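Long-range contacts in hypothetical protein PH1789 (Pyrococcus horikoshii, PDB 1WR2), which is a single-chain protein of unknown function that belongs to the ATP-grasp family and is built on two antiparallel beta-sheets flanked by helices: residues Y32-P37 and L195-L200; P58-L63 and K75-N80; R120-G125 and N214-Y219; H134-G139 and V156-K161. One frame throughout, in Å; residues are numbered along the deposited sequence.

Contact 1: residues Y32-P37 and L195-L200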
# COMPACT_ATOMS: atom_id res chain seq x y z
N TYR A 32 11.19 -2.87 6.15
CA TYR A 32 12.15 -3.10 5.08
C TYR A 32 12.59 -1.79 4.42
O TYR A 32 13.15 -1.78 3.33
CB TYR A 32 11.58 -4.08 4.06
CG TYR A 32 11.78 -5.53 4.46
CD1 TYR A 32 12.88 -6.26 4.01
CD2 TYR A 32 10.89 -6.15 5.34
CE1 TYR A 32 13.10 -7.57 4.43
CE2 TYR A 32 11.10 -7.47 5.77
CZ TYR A 32 12.21 -8.16 5.31
OH TYR A 32 12.42 -9.46 5.72
N GLY A 33 12.31 -0.68 5.10
CA GLY A 33 12.72 0.61 4.60
C GLY A 33 11.99 1.21 3.41
O GLY A 33 12.46 2.19 2.85
N LEU A 34 10.87 0.62 3.02
CA LEU A 34 10.08 1.13 1.90
C LEU A 34 9.49 2.49 2.27
O LEU A 34 9.23 2.75 3.43
CB LEU A 34 8.97 0.14 1.55
CG LEU A 34 9.46 -1.06 0.74
CD1 LEU A 34 8.48 -2.22 0.83
CD2 LEU A 34 9.65 -0.61 -0.71
N PRO A 35 9.27 3.37 1.27
CA PRO A 35 8.73 4.71 1.52
C PRO A 35 7.25 4.80 1.90
O PRO A 35 6.40 5.00 1.05
CB PRO A 35 9.01 5.43 0.22
CG PRO A 35 8.79 4.35 -0.79
CD PRO A 35 9.53 3.17 -0.17
N VAL A 36 6.98 4.66 3.19
CA VAL A 36 5.62 4.77 3.71
C VAL A 36 5.60 5.99 4.63
O VAL A 36 6.33 6.02 5.62
CB VAL A 36 5.23 3.54 4.54
CG1 VAL A 36 3.84 3.74 5.14
CG2 VAL A 36 5.29 2.28 3.68
N PRO A 37 4.77 6.99 4.33
CA PRO A 37 4.69 8.20 5.15
C PRO A 37 4.06 7.96 6.52
O PRO A 37 3.38 6.95 6.74
CB PRO A 37 3.86 9.15 4.28
CG PRO A 37 2.91 8.20 3.61
CD PRO A 37 3.81 7.05 3.21
N LEU A 195 13.62 -3.62 -5.48
CA LEU A 195 14.63 -4.44 -4.80
C LEU A 195 14.25 -4.68 -3.34
O LEU A 195 14.46 -5.77 -2.81
CB LEU A 195 16.02 -3.77 -4.87
CG LEU A 195 16.66 -3.67 -6.26
CD1 LEU A 195 18.00 -2.97 -6.13
CD2 LEU A 195 16.85 -5.06 -6.88
N LYS A 196 13.69 -3.67 -2.69
CA LYS A 196 13.27 -3.83 -1.30
C LYS A 196 12.10 -4.80 -1.21
O LYS A 196 12.04 -5.63 -0.31
CB LYS A 196 12.92 -2.46 -0.70
CG LYS A 196 14.17 -1.66 -0.31
CD LYS A 196 13.85 -0.26 0.21
CE LYS A 196 15.11 0.40 0.78
NZ LYS A 196 15.02 1.88 0.80
N VAL A 197 11.15 -4.72 -2.15
CA VAL A 197 10.04 -5.66 -2.10
C VAL A 197 10.55 -7.07 -2.36
O VAL A 197 10.10 -8.03 -1.73
CB VAL A 197 8.96 -5.33 -3.17
CG1 VAL A 197 7.94 -6.47 -3.26
CG2 VAL A 197 8.27 -4.03 -2.80
N SER A 198 11.49 -7.19 -3.29
CA SER A 198 12.08 -8.47 -3.63
C SER A 198 12.72 -9.10 -2.40
O SER A 198 12.56 -10.29 -2.14
CB SER A 198 13.14 -8.28 -4.73
OG SER A 198 13.77 -9.49 -5.09
N LYS A 199 13.45 -8.29 -1.64
CA LYS A 199 14.13 -8.72 -0.42
C LYS A 199 13.10 -9.16 0.62
O LYS A 199 13.20 -10.24 1.20
CB LYS A 199 14.98 -7.57 0.12
CG LYS A 199 15.55 -7.77 1.52
CD LYS A 199 16.39 -9.04 1.62
CE LYS A 199 16.95 -9.21 3.03
NZ LYS A 199 17.65 -10.52 3.19
N LEU A 200 12.11 -8.30 0.83
CA LEU A 200 11.03 -8.56 1.77
C LEU A 200 10.34 -9.89 1.46
O LEU A 200 10.14 -10.72 2.35
CB LEU A 200 10.03 -7.40 1.71
CG LEU A 200 8.81 -7.31 2.64
CD1 LEU A 200 8.24 -5.91 2.56
CD2 LEU A 200 7.75 -8.33 2.26

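Contact 2: residues P58-L63 and K75-N80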
# COMPACT_ATOMS: atom_id res chain seq x y z
N PRO A 58 -4.88 19.20 5.42
CA PRO A 58 -5.99 18.24 5.33
C PRO A 58 -5.53 16.80 5.50
O PRO A 58 -4.39 16.46 5.17
CB PRO A 58 -6.54 18.50 3.93
CG PRO A 58 -5.30 18.80 3.15
CD PRO A 58 -4.55 19.74 4.09
N VAL A 59 -6.41 15.94 6.01
CA VAL A 59 -6.06 14.54 6.22
C VAL A 59 -7.05 13.59 5.55
O VAL A 59 -8.08 14.01 5.03
CB VAL A 59 -6.01 14.20 7.72
CG1 VAL A 59 -5.05 15.15 8.44
CG2 VAL A 59 -7.41 14.30 8.33
N VAL A 60 -6.70 12.31 5.59
CA VAL A 60 -7.49 11.23 5.01
C VAL A 60 -7.90 10.30 6.15
O VAL A 60 -7.11 10.05 7.05
CB VAL A 60 -6.65 10.39 4.02
CG1 VAL A 60 -7.40 9.11 3.65
CG2 VAL A 60 -6.34 11.19 2.79
N LEU A 61 -9.14 9.80 6.11
CA LEU A 61 -9.58 8.84 7.12
C LEU A 61 -9.85 7.54 6.38
O LEU A 61 -10.48 7.55 5.32
CB LEU A 61 -10.85 9.31 7.85
CG LEU A 61 -10.72 10.47 8.84
CD1 LEU A 61 -12.04 10.63 9.58
CD2 LEU A 61 -9.59 10.19 9.85
N LYS A 62 -9.36 6.44 6.92
CA LYS A 62 -9.55 5.13 6.31
C LYS A 62 -9.90 4.11 7.38
O LYS A 62 -9.07 3.80 8.24
CB LYS A 62 -8.27 4.67 5.61
CG LYS A 62 -7.73 5.61 4.55
CD LYS A 62 -6.50 4.97 3.92
CE LYS A 62 -5.88 5.82 2.84
NZ LYS A 62 -4.76 5.10 2.16
N LEU A 63 -11.12 3.59 7.34
CA LEU A 63 -11.53 2.62 8.34
C LEU A 63 -10.78 1.31 8.17
O LEU A 63 -10.68 0.77 7.06
CB LEU A 63 -13.04 2.36 8.26
CG LEU A 63 -13.61 1.45 9.33
CD1 LEU A 63 -15.02 1.88 9.68
CD2 LEU A 63 -13.56 0.00 8.86
N LYS A 75 -16.64 2.35 0.63
CA LYS A 75 -16.71 3.78 0.87
C LYS A 75 -16.40 4.11 2.33
O LYS A 75 -17.12 4.87 2.99
CB LYS A 75 -18.10 4.30 0.48
CG LYS A 75 -18.35 4.22 -1.02
CD LYS A 75 -19.81 3.98 -1.35
CE LYS A 75 -20.71 5.09 -0.82
NZ LYS A 75 -22.13 4.79 -1.15
N VAL A 76 -15.32 3.52 2.84
CA VAL A 76 -14.89 3.77 4.20
C VAL A 76 -13.60 4.59 4.22
O VAL A 76 -12.90 4.65 5.23
CB VAL A 76 -14.68 2.45 5.00
CG1 VAL A 76 -16.00 1.71 5.10
CG2 VAL A 76 -13.63 1.57 4.33
N VAL A 77 -13.28 5.21 3.08
CA VAL A 77 -12.09 6.07 2.95
C VAL A 77 -12.58 7.47 2.56
O VAL A 77 -13.25 7.62 1.54
CB VAL A 77 -11.12 5.57 1.84
CG1 VAL A 77 -10.07 6.65 1.52
CG2 VAL A 77 -10.43 4.30 2.29
N MET A 78 -12.26 8.48 3.37
CA MET A 78 -12.67 9.86 3.08
C MET A 78 -11.43 10.75 2.93
O MET A 78 -10.55 10.76 3.78
CB MET A 78 -13.58 10.39 4.19
CG MET A 78 -14.97 9.76 4.22
SD MET A 78 -15.94 10.09 2.70
CE MET A 78 -17.40 9.10 3.01
N LEU A 79 -11.39 11.50 1.83
CA LEU A 79 -10.25 12.35 1.53
C LEU A 79 -10.40 13.84 1.79
O LEU A 79 -11.49 14.35 2.06
CB LEU A 79 -9.85 12.14 0.07
CG LEU A 79 -9.65 10.72 -0.45
CD1 LEU A 79 -9.24 10.79 -1.91
CD2 LEU A 79 -8.59 9.98 0.35
N ASN A 80 -9.27 14.53 1.70
CA ASN A 80 -9.16 15.98 1.88
C ASN A 80 -10.05 16.60 2.96
O ASN A 80 -10.79 17.56 2.71
CB ASN A 80 -9.40 16.67 0.54
CG ASN A 80 -8.83 18.07 0.50
OD1 ASN A 80 -7.65 18.27 0.20
ND2 ASN A 80 -9.67 19.06 0.78

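Contact 3: residues R120-G125 and N214-Y219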
# COMPACT_ATOMS: atom_id res chain seq x y z
N ARG A 120 3.34 10.37 -10.39
CA ARG A 120 3.06 9.32 -11.37
C ARG A 120 2.62 8.04 -10.67
O ARG A 120 3.37 7.49 -9.86
CB ARG A 120 4.30 9.04 -12.21
CG ARG A 120 4.12 7.91 -13.21
CD ARG A 120 3.12 8.27 -14.30
NE ARG A 120 3.58 9.41 -15.08
CZ ARG A 120 2.95 9.90 -16.14
NH1 ARG A 120 1.82 9.33 -16.56
NH2 ARG A 120 3.44 10.95 -16.79
N GLU A 121 1.43 7.56 -10.98
CA GLU A 121 0.93 6.34 -10.36
C GLU A 121 1.52 5.07 -10.96
O GLU A 121 1.49 4.88 -12.18
CB GLU A 121 -0.60 6.25 -10.47
CG GLU A 121 -1.35 7.21 -9.59
CD GLU A 121 -2.81 6.82 -9.41
OE1 GLU A 121 -3.07 5.72 -8.87
OE2 GLU A 121 -3.69 7.60 -9.83
N VAL A 122 2.08 4.22 -10.10
CA VAL A 122 2.63 2.94 -10.54
C VAL A 122 2.12 1.87 -9.58
O VAL A 122 1.56 2.18 -8.52
CB VAL A 122 4.18 2.91 -10.53
CG1 VAL A 122 4.74 4.04 -11.39
CG2 VAL A 122 4.70 2.99 -9.12
N ILE A 123 2.28 0.62 -9.96
CA ILE A 123 1.82 -0.49 -9.13
C ILE A 123 2.87 -1.59 -9.07
O ILE A 123 3.45 -1.96 -10.09
CB ILE A 123 0.52 -1.13 -9.69
CG1 ILE A 123 -0.63 -0.11 -9.67
CG2 ILE A 123 0.15 -2.36 -8.86
CD1 ILE A 123 -1.94 -0.67 -10.26
N ILE A 124 3.13 -2.09 -7.87
CA ILE A 124 4.07 -3.19 -7.70
C ILE A 124 3.28 -4.32 -7.08
O ILE A 124 2.73 -4.19 -5.98
CB ILE A 124 5.25 -2.81 -6.79
CG1 ILE A 124 6.16 -1.81 -7.50
CG2 ILE A 124 6.02 -4.06 -6.41
CD1 ILE A 124 7.31 -1.29 -6.64
N GLY A 125 3.21 -5.44 -7.79
CA GLY A 125 2.48 -6.59 -7.30
C GLY A 125 3.36 -7.81 -7.10
O GLY A 125 4.43 -7.94 -7.69
N ASN A 214 -0.21 -0.41 -3.93
CA ASN A 214 -1.11 0.23 -4.88
C ASN A 214 -2.12 1.09 -4.12
O ASN A 214 -2.94 0.58 -3.37
CB ASN A 214 -1.83 -0.86 -5.68
CG ASN A 214 -2.81 -0.31 -6.71
OD1 ASN A 214 -2.94 0.90 -6.87
ND2 ASN A 214 -3.50 -1.20 -7.40
N PRO A 215 -2.09 2.41 -4.35
CA PRO A 215 -1.14 3.00 -5.30
C PRO A 215 0.19 3.45 -4.72
O PRO A 215 0.38 3.48 -3.51
CB PRO A 215 -1.92 4.18 -5.89
CG PRO A 215 -2.74 4.63 -4.74
CD PRO A 215 -3.20 3.35 -4.06
N VAL A 216 1.11 3.76 -5.62
CA VAL A 216 2.43 4.27 -5.27
C VAL A 216 2.58 5.52 -6.14
O VAL A 216 2.28 5.47 -7.34
CB VAL A 216 3.56 3.30 -5.66
CG1 VAL A 216 4.91 4.00 -5.49
CG2 VAL A 216 3.51 2.05 -4.80
N PHE A 217 3.01 6.63 -5.56
CA PHE A 217 3.20 7.84 -6.35
C PHE A 217 4.69 8.01 -6.58
O PHE A 217 5.48 7.92 -5.63
CB PHE A 217 2.66 9.09 -5.64
CG PHE A 217 1.15 9.14 -5.50
CD1 PHE A 217 0.33 8.49 -6.42
CD2 PHE A 217 0.56 9.87 -4.48
CE1 PHE A 217 -1.06 8.58 -6.32
CE2 PHE A 217 -0.82 9.97 -4.38
CZ PHE A 217 -1.63 9.32 -5.30
N VAL A 218 5.09 8.25 -7.82
CA VAL A 218 6.49 8.45 -8.14
C VAL A 218 6.70 9.89 -8.60
O VAL A 218 6.09 10.34 -9.56
CB VAL A 218 6.98 7.48 -9.23
CG1 VAL A 218 8.46 7.72 -9.51
CG2 VAL A 218 6.77 6.04 -8.79
N TYR A 219 7.57 10.60 -7.89
CA TYR A 219 7.86 11.99 -8.21
C TYR A 219 9.01 12.11 -9.20
O TYR A 219 9.62 11.12 -9.59
CB TYR A 219 8.15 12.75 -6.92
CG TYR A 219 7.03 12.63 -5.91
CD1 TYR A 219 5.74 13.05 -6.22
CD2 TYR A 219 7.27 12.10 -4.64
CE1 TYR A 219 4.71 12.94 -5.29
CE2 TYR A 219 6.24 11.98 -3.71
CZ TYR A 219 4.97 12.40 -4.04
OH TYR A 219 3.96 12.31 -3.12
O HOH W 1 -3.28 3.00 -8.92

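Contact 4: residues H134-G139 and V156-K161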
# COMPACT_ATOMS: atom_id res chain seq x y z
N HIS A 134 7.50 -17.10 -5.98
CA HIS A 134 7.06 -15.71 -6.03
C HIS A 134 7.59 -14.92 -7.22
O HIS A 134 8.72 -15.09 -7.66
CB HIS A 134 7.45 -14.96 -4.75
CG HIS A 134 6.71 -15.42 -3.53
ND1 HIS A 134 7.15 -16.45 -2.73
CD2 HIS A 134 5.54 -14.99 -2.99
CE1 HIS A 134 6.28 -16.63 -1.75
NE2 HIS A 134 5.30 -15.76 -1.88
N ALA A 135 6.73 -14.04 -7.72
CA ALA A 135 7.08 -13.18 -8.83
C ALA A 135 6.68 -11.76 -8.48
O ALA A 135 5.67 -11.54 -7.80
CB ALA A 135 6.37 -13.64 -10.09
N ILE A 136 7.48 -10.81 -8.92
CA ILE A 136 7.22 -9.41 -8.68
C ILE A 136 6.83 -8.78 -10.02
O ILE A 136 7.44 -9.07 -11.05
CB ILE A 136 8.46 -8.73 -8.08
CG1 ILE A 136 8.15 -7.27 -7.72
CG2 ILE A 136 9.64 -8.83 -9.05
CD1 ILE A 136 9.16 -6.66 -6.76
N MET A 137 5.80 -7.94 -9.99
CA MET A 137 5.28 -7.27 -11.19
C MET A 137 5.36 -5.76 -11.06
O MET A 137 5.28 -5.20 -9.96
CB MET A 137 3.80 -7.63 -11.41
CG MET A 137 3.50 -9.02 -11.96
SD MET A 137 4.01 -10.40 -10.90
CE MET A 137 2.68 -10.46 -9.68
N PHE A 138 5.48 -5.09 -12.20
CA PHE A 138 5.54 -3.64 -12.26
C PHE A 138 4.76 -3.15 -13.47
O PHE A 138 4.78 -3.78 -14.53
CB PHE A 138 6.97 -3.15 -12.38
CG PHE A 138 7.07 -1.67 -12.63
CD1 PHE A 138 6.79 -0.76 -11.61
CD2 PHE A 138 7.39 -1.19 -13.90
CE1 PHE A 138 6.83 0.60 -11.85
CE2 PHE A 138 7.42 0.18 -14.15
CZ PHE A 138 7.14 1.08 -13.13
N GLY A 139 4.08 -2.02 -13.30
CA GLY A 139 3.32 -1.43 -14.39
C GLY A 139 2.73 -0.13 -13.89
O GLY A 139 2.72 0.12 -12.68
N VAL A 156 11.28 -13.64 -8.05
CA VAL A 156 11.96 -13.13 -6.86
C VAL A 156 12.93 -14.22 -6.39
O VAL A 156 12.59 -15.40 -6.39
CB VAL A 156 10.92 -12.83 -5.75
CG1 VAL A 156 11.62 -12.42 -4.47
CG2 VAL A 156 9.97 -11.74 -6.23
N PRO A 157 14.15 -13.84 -5.96
CA PRO A 157 14.72 -12.50 -5.87
C PRO A 157 15.22 -11.97 -7.21
O PRO A 157 15.68 -12.72 -8.06
CB PRO A 157 15.86 -12.69 -4.88
CG PRO A 157 16.38 -14.04 -5.28
CD PRO A 157 15.10 -14.85 -5.44
N ILE A 158 15.12 -10.65 -7.38
CA ILE A 158 15.57 -10.02 -8.62
C ILE A 158 16.85 -9.25 -8.34
O ILE A 158 17.14 -8.90 -7.20
CB ILE A 158 14.52 -9.03 -9.17
CG1 ILE A 158 14.30 -7.90 -8.16
CG2 ILE A 158 13.20 -9.76 -9.44
CD1 ILE A 158 13.32 -6.83 -8.62
N THR A 159 17.61 -8.99 -9.40
CA THR A 159 18.84 -8.23 -9.28
C THR A 159 18.51 -6.82 -9.73
O THR A 159 17.42 -6.57 -10.25
CB THR A 159 19.95 -8.82 -10.17
OG1 THR A 159 19.47 -8.91 -11.52
CG2 THR A 159 20.33 -10.21 -9.68
N GLU A 160 19.44 -5.89 -9.53
CA GLU A 160 19.19 -4.52 -9.95
C GLU A 160 19.00 -4.49 -11.46
O GLU A 160 18.25 -3.66 -11.98
CB GLU A 160 20.34 -3.59 -9.56
CG GLU A 160 20.10 -2.17 -10.04
CD GLU A 160 21.18 -1.21 -9.61
OE1 GLU A 160 21.10 -0.03 -10.01
OE2 GLU A 160 22.10 -1.63 -8.87
N LYS A 161 19.69 -5.39 -12.16
CA LYS A 161 19.57 -5.47 -13.61
C LYS A 161 18.12 -5.81 -13.96
O LYS A 161 17.53 -5.19 -14.85
CB LYS A 161 20.50 -6.55 -14.17
CG LYS A 161 20.24 -6.90 -15.63
CD LYS A 161 21.12 -8.05 -16.10
CE LYS A 161 22.60 -7.69 -15.99
NZ LYS A 161 22.95 -6.50 -16.83

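Contact 1: residues Y32-P37 and L195-L200
In this ATP-grasp fold the loop that leads from helix 22-30 to strand 40-42 lies against helix 187-203, where Tyr-32 lays its ring flat on the helix backbone at Leu-200. Leu-200 CA sits over one ring face in a CH-pi contact, 3.7 Å from the ring centroid and 18° off the normal. The leucine side chain continues across the same ring, with Leu-200 CG 3.6 Å from Tyr-32 CD2. At the ring edge, near its plane, Lys-199 CG approaches Tyr-32 CE1 at 3.8 Å. The phenol oxygen is held by a hydrogen bond to Asp-203, one turn further along the helix, and Asp-203 also forms a salt bridge with Lys-199. Leu-34 is the buried apolar member of the loop: its CD1 lies 4.1 Å from both Val-197 CG2 and Leu-200 CD1, while CD2 meets Lys-196 CB. Lys-196 and Leu-34 run past one another in opposite directions. Beyond CG the lysine is fully extended, which carries CD past the carbonyl oxygen of Tyr-32 and takes the ammonium group on to the next peptide. The stronger partner of the ammonium group is Asp-192, by salt bridge; the bond from Lys-196 NZ to Gly-33 O is weak, at 3.3 Å.

Contact 2: residues P58-L63 and K75-N80
Lys-62 and Val-77 stand side by side on one face of a two-strand antiparallel ladder, a non-hydrogen-bonded pair. From Lys-62 CB, 4.0 Å from Val-77 CG2, the chain passes to CG, which reaches the same methyl at 3.8 Å and also touches Val-77 CG1. With CG anti to the carbonyl carbon (chi1 -57°) and every later torsion extended, the remaining methylenes lead away from Val-77, and NZ ends in a salt bridge with Glu-22. Val-60, on the same face, places both methyls against Leu-79 CD2, the closer being CG2 at 3.5 Å. The opposite face carries Leu-61 and Met-78, whose backbones exchange two bonds: Leu-61 N to Met-78 O at 2.9 Å and Met-78 N to Leu-61 O at 2.8 Å, both donors in the carbonyl plane. A third and straighter bond, Leu-63 N to Val-76 O (172° at the hydrogen), adds a rung where CB of Leu-63 meets CB of Val-76. Val-76 directly follows Lys-75, the positive-phi residue of a Schellman motif that ends helix 71-74. After that helix the chain returns as strand 77-81, an outermost strand of the smaller antiparallel sheet of this ATP-grasp protein, paired with the inner strand 59-64.

Contact 3: residues R120-G125 and N214-Y219
Strands 120-125 and 216-218 pair antiparallel with their local axes at 132°, joined by two bonds between Arg-120 and Val-218, a straighter one from Val-122 N to Val-216 O (3.0 Å, 164° at the hydrogen), and a weak return bond from Val-216 N to Val-122 O. Both donors of the Arg-120 and Val-218 pair are tilted from the acceptor's carbonyl plane. On the face bearing the valines, Val-122 CG2 touches two neighbours, 3.7 Å from Val-216 CB and the same distance from Val-218 CG2. With CG1 anti to the carbonyl carbon, CG2 falls between the backbone N and the carbonyl carbon, where it meets both valines. Helix 187-203 covers this face of the larger antiparallel sheet of the ATP-grasp fold, with Met-193 on Val-216 and Ile-190 on Val-218. On the other face Glu-121 lies alongside Phe-217: its CG is 3.6 Å from Phe-217 CE1 at the ring edge, and the carboxylate and ring planes stand 81° apart. The carboxylate then reaches Pro-215, whose CB is 3.5 Å from Glu-121 OE1. A water donates to that same oxygen and to Asn-214 OD1, bridging the two segments where the chain turns a corner at Pro-215, after a cis peptide bond. Ile-123 lays CG1 and CD1 over one face of the Asn-214 amide, CD1 3.3 Å from Asn-214 ND2 and CG1 3.8 Å from Asn-214 OD1.

Contact 4: residues H134-G139 and V156-K161
Val-156 plugs in beside strand 133-140 through one nearly straight backbone bond and one methyl. Its N donates to His-134 O at 3.0 Å, with 176° at the hydrogen, although the donor is tilted 34° from the carbonyl plane. The tight part lies just beyond. Val-156 CG2, anti to the carbonyl carbon, is directed along the strand toward Ile-136, 3.8 Å from both Ile-136 N and Ile-136 CB. Ile-136 CG2 in turn meets Ile-158 CG2 at 3.7 Å, and the isoleucine crosses both Val-156 and Ile-158 at about a right angle, which makes a small methyl cluster. Ile-158 has CG1 between its backbone N and carbonyl carbon (chi1 63°), a setting that leaves CG2 for Ile-136. At the His-134 end the contact is looser: the beta carbons of His-134 and Val-156 are 4.2 Å apart, and the imidazole leads away to give its NE2 to Ile-208 O. Pro-157, after a cis peptide bond, turns its CB away from the strand on the exposed side. Thr-159, also exposed, takes the N-cap position of helix 160-168. The contact sits where strand 152-155, at the margin of the larger sheet, gives way to that helix: Ile-136 also packs on Leu-194 and Val-197 of helix 187-203, and Ser-198 OG of the same helix is hydrogen-bonded to Ile-158 N.

Contacts 1, 3 and 4 meet around helix 187-203 and the larger sheet: contact 1 lays a loop on the helix, while contacts 3 and 4 lie on adjacent strands of that sheet, 120-129 and 133-140, Gly-125 O to Met-137 N and Ile-123 N to Gly-139 O being probable hydrogen bonds between them. Val-197 touches both Ile-124 and Ile-136. Contact 2 stands apart in the smaller sheet, its centre about 24 Å from that of contact 1 and about 32 Å from that of contact 4. Contact 4 is buried and mostly aliphatic; the others are partly buried. Contacts 2 and 3 are strand ladders rich in backbone bonds, whereas contact 1 relies on an aromatic face, leucine packing and lysine chains.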